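Long-range contacts in kelch-like protein 7 (Homo sapiens, PDB 3II7), which serves as the substrate-specific adapter of a CUL3-RBX1 E3 ubiquitin ligase, the part described here being its Kelch-repeat beta-propeller domain: residues A[195-200]-A[243-248]; A[202-207]-A[216-221]. One frame throughout, in Å; residues are numbered along the deposited sequence. Where two conformers were deposited one is given.

In the fold
The six four-stranded antiparallel sheets of this chain are the blades of a Kelch beta-propeller; one contact lies within a blade and the other between blades. Contact 2 pairs strand 202-206 with strand 218-222 inside one sheet. In contact 1, strand 195-199, an outermost strand of that same sheet, faces strand 242-246, an outermost strand of the next one. Along the chain both segments of contact 2 fall between those of contact 1. The contact centres are about 10 Å apart. A probable hydrogen bond of Val197 O with Phe204 N (2.8 Å) links them, so strand 195-199 takes part both in its own sheet and in the contact with 242-246.

Contact 1: residues A[195-200]-A[243-248]; sequences GLVFVK and CAAVGS. With EDO (1,2-ethanediol), chain F.
Val197 and Val199 direct their side chains at Ala245, whose methyl points back between them. Val199 CG2 makes the closer approach, 3.6 Å from Ala245 CB, while Val197 CG1, set anti to the carbonyl carbon (chi1 -61°), lies alongside the opposing backbone, 3.9 Å from Ala244 CA. The other branch of Val199, CG1, reaches on to Gly247 O. At the opposite end Cys243 SG, in the conformer given, comes over Gly195 CA at 3.8 Å, where glycine offers only backbone.

The strands run parallel (13°), yet their axes stay 6.4 Å apart and no direct hydrogen bond crosses. Small molecules span the gap instead. A water accepts from Leu196 N and can donate to Cys243 O at 3.2 Å. Beyond Val197, an ethanediol, probably from the crystallisation liquor, takes Phe198 N on its O1 at 2.9 Å and Ala245 N on its O2, also at 2.9 Å, both bonds nearly straight.

These are the first strands of adjacent propeller blades. The axis separation, the lack of a direct bond and the apolar contacts imply blades that pack without merging into one sheet; the ethanediol shows that the amides of Phe198 and Ala245 can be bridged by a small guest.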
loop_
_atom_site.group_PDB
_atom_site.type_symbol
_atom_site.label_atom_id
_atom_site.label_comp_id
_atom_site.label_asym_id
_atom_site.label_seq_id
_atom_site.Cartn_x
_atom_site.Cartn_y
_atom_site.Cartn_z
ATOM N N GLY A 195 -4.496 1.699 -5.338
ATOM C CA GLY A 195 -4.076 2.557 -4.255
ATOM C C GLY A 195 -5.180 2.617 -3.228
ATOM O O GLY A 195 -6.362 2.458 -3.560
ATOM N N LEU A 196 -4.799 2.890 -1.987
ATOM C CA LEU A 196 -5.775 2.944 -0.878
ATOM C C LEU A 196 -5.211 3.906 0.125
ATOM O O LEU A 196 -4.172 3.623 0.777
ATOM C CB LEU A 196 -6.035 1.564 -0.246
ATOM C CG LEU A 196 -7.311 1.520 0.613
ATOM C CD1 LEU A 196 -8.591 1.690 -0.302
ATOM C CD2 LEU A 196 -7.379 0.249 1.478
ATOM N N VAL A 197 -5.862 5.070 0.210
ATOM C CA VAL A 197 -5.361 6.178 1.008
ATOM C C VAL A 197 -6.454 6.856 1.771
ATOM O O VAL A 197 -7.557 7.066 1.252
ATOM C CB VAL A 197 -4.577 7.207 0.131
ATOM C CG1 VAL A 197 -3.357 6.541 -0.519
ATOM C CG2 VAL A 197 -5.499 7.838 -0.939
ATOM N N PHE A 198 -6.128 7.247 2.995
ATOM C CA PHE A 198 -7.065 7.951 3.887
ATOM C C PHE A 198 -6.790 9.463 3.816
ATOM O O PHE A 198 -5.654 9.911 4.074
ATOM C CB PHE A 198 -6.850 7.468 5.311
ATOM C CG PHE A 198 -7.661 8.201 6.346
ATOM C CD1 PHE A 198 -9.029 8.351 6.198
ATOM C CD2 PHE A 198 -7.054 8.708 7.483
ATOM C CE1 PHE A 198 -9.779 8.995 7.158
ATOM C CE2 PHE A 198 -7.800 9.348 8.446
ATOM C CZ PHE A 198 -9.165 9.500 8.279
ATOM N N VAL A 199 -7.822 10.227 3.448
ATOM C CA VAL A 199 -7.743 11.677 3.420
ATOM C C VAL A 199 -8.964 12.236 4.109
ATOM O O VAL A 199 -10.087 12.120 3.599
ATOM C CB VAL A 199 -7.670 12.248 2.017
ATOM C CG1 VAL A 199 -7.386 13.763 2.095
ATOM C CG2 VAL A 199 -6.615 11.560 1.196
ATOM N N LYS A 200 -8.714 12.835 5.286
ATOM C CA LYS A 200 -9.722 13.578 6.087
ATOM C C LYS A 200 -10.752 12.650 6.749
ATOM O O LYS A 200 -10.710 12.424 7.961
ATOM C CB LYS A 200 -10.419 14.677 5.271
ATOM C CG LYS A 200 -11.366 15.561 6.096
ATOM C CD LYS A 200 -12.438 16.220 5.230
ATOM C CE LYS A 200 -11.870 17.246 4.272
ATOM N NZ LYS A 200 -12.953 17.771 3.338
ATOM N N CYS A 243 0.509 4.811 -5.003
ATOM C CA CYS A 243 -0.233 6.011 -4.615
ATOM C C CYS A 243 0.063 6.390 -3.167
ATOM O O CYS A 243 0.147 5.474 -2.323
ATOM C CB CYS A 243 -1.748 5.679 -4.649
ATOM S SG CYS A 243 -2.475 5.331 -6.254
ATOM N N ALA A 244 0.060 7.678 -2.858
ATOM C CA ALA A 244 0.117 8.142 -1.481
ATOM C C ALA A 244 -0.481 9.529 -1.376
ATOM O O ALA A 244 -0.376 10.313 -2.305
ATOM C CB ALA A 244 1.593 8.163 -0.960
ATOM N N ALA A 245 -1.070 9.840 -0.226
ATOM C CA ALA A 245 -1.653 11.138 -0.001
ATOM C C ALA A 245 -0.853 11.937 1.006
ATOM O O ALA A 245 -0.382 11.391 2.039
ATOM C CB ALA A 245 -3.117 10.996 0.485
ATOM N N VAL A 246 -0.662 13.231 0.693
ATOM C CA VAL A 246 -0.082 14.185 1.619
ATOM C C VAL A 246 -1.018 15.387 1.620
ATOM O O VAL A 246 -1.287 15.989 0.553
ATOM C CB VAL A 246 1.314 14.622 1.238
ATOM C CG1 VAL A 246 1.837 15.712 2.220
ATOM C CG2 VAL A 246 2.274 13.437 1.230
ATOM N N GLY A 247 -1.527 15.717 2.787
ATOM C CA GLY A 247 -2.509 16.771 2.891
ATOM C C GLY A 247 -3.753 16.376 2.115
ATOM O O GLY A 247 -4.272 15.227 2.256
ATOM N N SER A 248 -4.232 17.310 1.292
ATOM C CA SER A 248 -5.460 17.085 0.551
ATOM C C SER A 248 -5.190 16.504 -0.852
ATOM O O SER A 248 -6.121 16.291 -1.617
ATOM C CB SER A 248 -6.253 18.367 0.432
ATOM O OG SER A 248 -5.497 19.376 -0.194
HETATM C C1 EDO F . -2.930 8.183 3.671
HETATM O O1 EDO F . -3.384 6.805 3.849
HETATM C C2 EDO F . -1.472 8.235 3.209
HETATM O O2 EDO F . -1.297 7.813 1.841
HETATM O O HOH W 1 -1.862 3.096 -1.723
#

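Contact 2: residues A[202-207]-A[216-221]; sequences KIFAVG and DNVEYY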
loop_
_atom_site.group_PDB
_atom_site.type_symbol
_atom_site.label_atom_id
_atom_site.label_comp_id
_atom_site.label_asym_id
_atom_site.label_seq_id
_atom_site.Cartn_x
_atom_site.Cartn_y
_atom_site.Cartn_z
ATOM N N LYS A 202 -12.376 10.107 4.525
ATOM C CA LYS A 202 -12.687 9.276 3.371
ATOM C C LYS A 202 -11.496 8.408 3.024
ATOM O O LYS A 202 -10.358 8.820 3.185
ATOM C CB LYS A 202 -13.030 10.147 2.160
ATOM C CG LYS A 202 -14.325 10.904 2.264
ATOM C CD LYS A 202 -14.424 11.980 1.168
ATOM C CE LYS A 202 -15.438 13.052 1.539
ATOM N NZ LYS A 202 -15.691 14.026 0.429
ATOM N N ILE A 203 -11.781 7.200 2.527
ATOM C CA ILE A 203 -10.734 6.305 2.058
ATOM C C ILE A 203 -10.890 6.108 0.544
ATOM O O ILE A 203 -11.889 5.512 0.072
ATOM C CB ILE A 203 -10.781 4.941 2.772
ATOM C CG1 ILE A 203 -10.556 5.118 4.292
ATOM C CG2 ILE A 203 -9.749 4.005 2.177
ATOM C CD1 ILE A 203 -10.749 3.805 5.127
ATOM N N PHE A 204 -9.907 6.595 -0.227
ATOM C CA PHE A 204 -9.947 6.540 -1.669
ATOM C C PHE A 204 -9.290 5.260 -2.167
ATOM O O PHE A 204 -8.156 4.958 -1.789
ATOM C CB PHE A 204 -9.240 7.779 -2.279
ATOM C CG PHE A 204 -9.998 9.056 -2.101
ATOM C CD1 PHE A 204 -10.831 9.531 -3.110
ATOM C CD2 PHE A 204 -9.874 9.806 -0.930
ATOM C CE1 PHE A 204 -11.505 10.688 -2.961
ATOM C CE2 PHE A 204 -10.578 10.959 -0.772
ATOM C CZ PHE A 204 -11.386 11.411 -1.807
ATOM N N ALA A 205 -10.016 4.518 -3.004
ATOM C CA ALA A 205 -9.496 3.408 -3.723
ATOM C C ALA A 205 -9.238 3.881 -5.147
ATOM O O ALA A 205 -10.174 4.313 -5.846
ATOM C CB ALA A 205 -10.481 2.240 -3.698
ATOM N N VAL A 206 -7.982 3.746 -5.595
ATOM C CA VAL A 206 -7.514 4.398 -6.808
ATOM C C VAL A 206 -7.056 3.351 -7.806
ATOM O O VAL A 206 -6.085 2.636 -7.578
ATOM C CB VAL A 206 -6.342 5.382 -6.508
ATOM C CG1 VAL A 206 -5.899 6.104 -7.790
ATOM C CG2 VAL A 206 -6.716 6.370 -5.383
ATOM N N GLY A 207 -7.797 3.232 -8.890
ATOM C CA GLY A 207 -7.382 2.380 -9.979
ATOM C C GLY A 207 -7.250 0.932 -9.597
ATOM O O GLY A 207 -8.112 0.374 -8.899
ATOM N N ASP A 216 -9.200 2.935 -14.681
ATOM C CA ASP A 216 -8.869 4.335 -14.498
ATOM C C ASP A 216 -9.696 4.955 -13.407
ATOM O O ASP A 216 -9.383 6.053 -12.976
ATOM C CB ASP A 216 -8.973 5.149 -15.809
ATOM C CG ASP A 216 -10.387 5.205 -16.380
ATOM O OD1 ASP A 216 -11.248 4.389 -16.022
ATOM O OD2 ASP A 216 -10.629 6.085 -17.211
ATOM N N ASN A 217 -10.721 4.254 -12.934
ATOM C CA ASN A 217 -11.676 4.903 -12.059
ATOM C C ASN A 217 -11.275 4.880 -10.585
ATOM O O ASN A 217 -10.322 4.172 -10.141
ATOM C CB ASN A 217 -13.123 4.456 -12.338
ATOM C CG ASN A 217 -13.395 2.998 -12.017
ATOM O OD1 ASN A 217 -12.807 2.409 -11.133
ATOM N ND2 ASN A 217 -14.368 2.429 -12.739
ATOM N N VAL A 218 -11.975 5.696 -9.833
ATOM C CA VAL A 218 -11.602 6.065 -8.490
ATOM C C VAL A 218 -12.856 6.196 -7.668
ATOM O O VAL A 218 -13.840 6.776 -8.110
ATOM C CB VAL A 218 -10.819 7.414 -8.472
ATOM C CG1 VAL A 218 -10.428 7.837 -7.012
ATOM C CG2 VAL A 218 -9.566 7.324 -9.382
ATOM N N GLU A 219 -12.832 5.660 -6.469
ATOM C CA GLU A 219 -13.980 5.769 -5.586
ATOM C C GLU A 219 -13.512 6.003 -4.175
ATOM O O GLU A 219 -12.348 5.744 -3.845
ATOM C CB GLU A 219 -14.858 4.512 -5.667
ATOM C CG GLU A 219 -14.157 3.181 -5.283
ATOM C CD GLU A 219 -15.070 2.001 -5.472
ATOM O OE1 GLU A 219 -16.069 1.905 -4.722
ATOM O OE2 GLU A 219 -14.833 1.174 -6.397
ATOM N N TYR A 220 -14.404 6.471 -3.314
ATOM C CA TYR A 220 -14.046 6.604 -1.900
ATOM C C TYR A 220 -15.098 6.003 -0.990
ATOM O O TYR A 220 -16.283 5.913 -1.341
ATOM C CB TYR A 220 -13.788 8.052 -1.482
ATOM C CG TYR A 220 -15.006 8.916 -1.417
ATOM C CD1 TYR A 220 -15.761 8.997 -0.268
ATOM C CD2 TYR A 220 -15.390 9.666 -2.498
ATOM C CE1 TYR A 220 -16.884 9.793 -0.207
ATOM C CE2 TYR A 220 -16.519 10.461 -2.450
ATOM C CZ TYR A 220 -17.246 10.530 -1.303
ATOM O OH TYR A 220 -18.354 11.341 -1.255
ATOM N N TYR A 221 -14.624 5.599 0.180
ATOM C CA TYR A 221 -15.460 5.076 1.239
ATOM C C TYR A 221 -15.760 6.190 2.211
ATOM O O TYR A 221 -14.846 6.764 2.809
ATOM C CB TYR A 221 -14.747 3.953 1.968
ATOM C CG TYR A 221 -15.586 3.333 3.076
ATOM C CD1 TYR A 221 -16.772 2.674 2.780
ATOM C CD2 TYR A 221 -15.185 3.432 4.410
ATOM C CE1 TYR A 221 -17.542 2.127 3.766
ATOM C CE2 TYR A 221 -15.948 2.873 5.432
ATOM C CZ TYR A 221 -17.129 2.244 5.118
ATOM O OH TYR A 221 -17.875 1.692 6.126
#
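Asn217 O receives Gly207 N at 3.0 Å, opening the antiparallel pairing of strand segments 202-206 and 218-221, whose directions differ by 154°. The positive phi of Gly207 suits glycine. The amide group of Asn217 serves other partners, Arg191 and Glu189.

Val218 follows in a non-hydrogen-bonded pair with Val206. The two side chains lie side by side and point the same way, with Val218 CG2 4.2 Å from Val206 CG1, while Val218 CG1 meets the Phe204 ring at its edge.

Glu219 is bonded to Ala205 in both directions: Ala205 N gives to Glu219 O at 2.8 Å, and Glu219 N to Ala205 O. Its CG packs near the Ala205 methyl.

Tyr220 carries the largest share of the buried surface. Its CB sits over one face of the Phe204 ring, 3.8 Å from the centroid. Chi1 of 71° places CG between the backbone N and carbonyl carbon, turning the ring toward Lys202, whose extended chain, in the conformer given, lays CD over a face, also 3.8 Å from the centroid; NZ of that conformer makes an off-centre cation-pi contact. With an alanine in place of Tyr220, the Lys202 chain in this conformer would probably lose the ring face it lies on and NZ its cation-pi partner.

Tyr221 closes the register with Ile203. Its N donates to Ile203 O at 2.7 Å, tilted 31° from the carbonyl plane, and its O accepts from Ile203 N.

Five backbone bonds thus set the register within one Kelch blade. Val218 and Tyr220 pack with Val206 and Phe204 on one face of the sheet, while on the other the Glu219 carboxylate ties the blade to the preceding 188-191 chain, through a salt bridge to Arg191 and the backbone N atoms of Ile188 and Glu189.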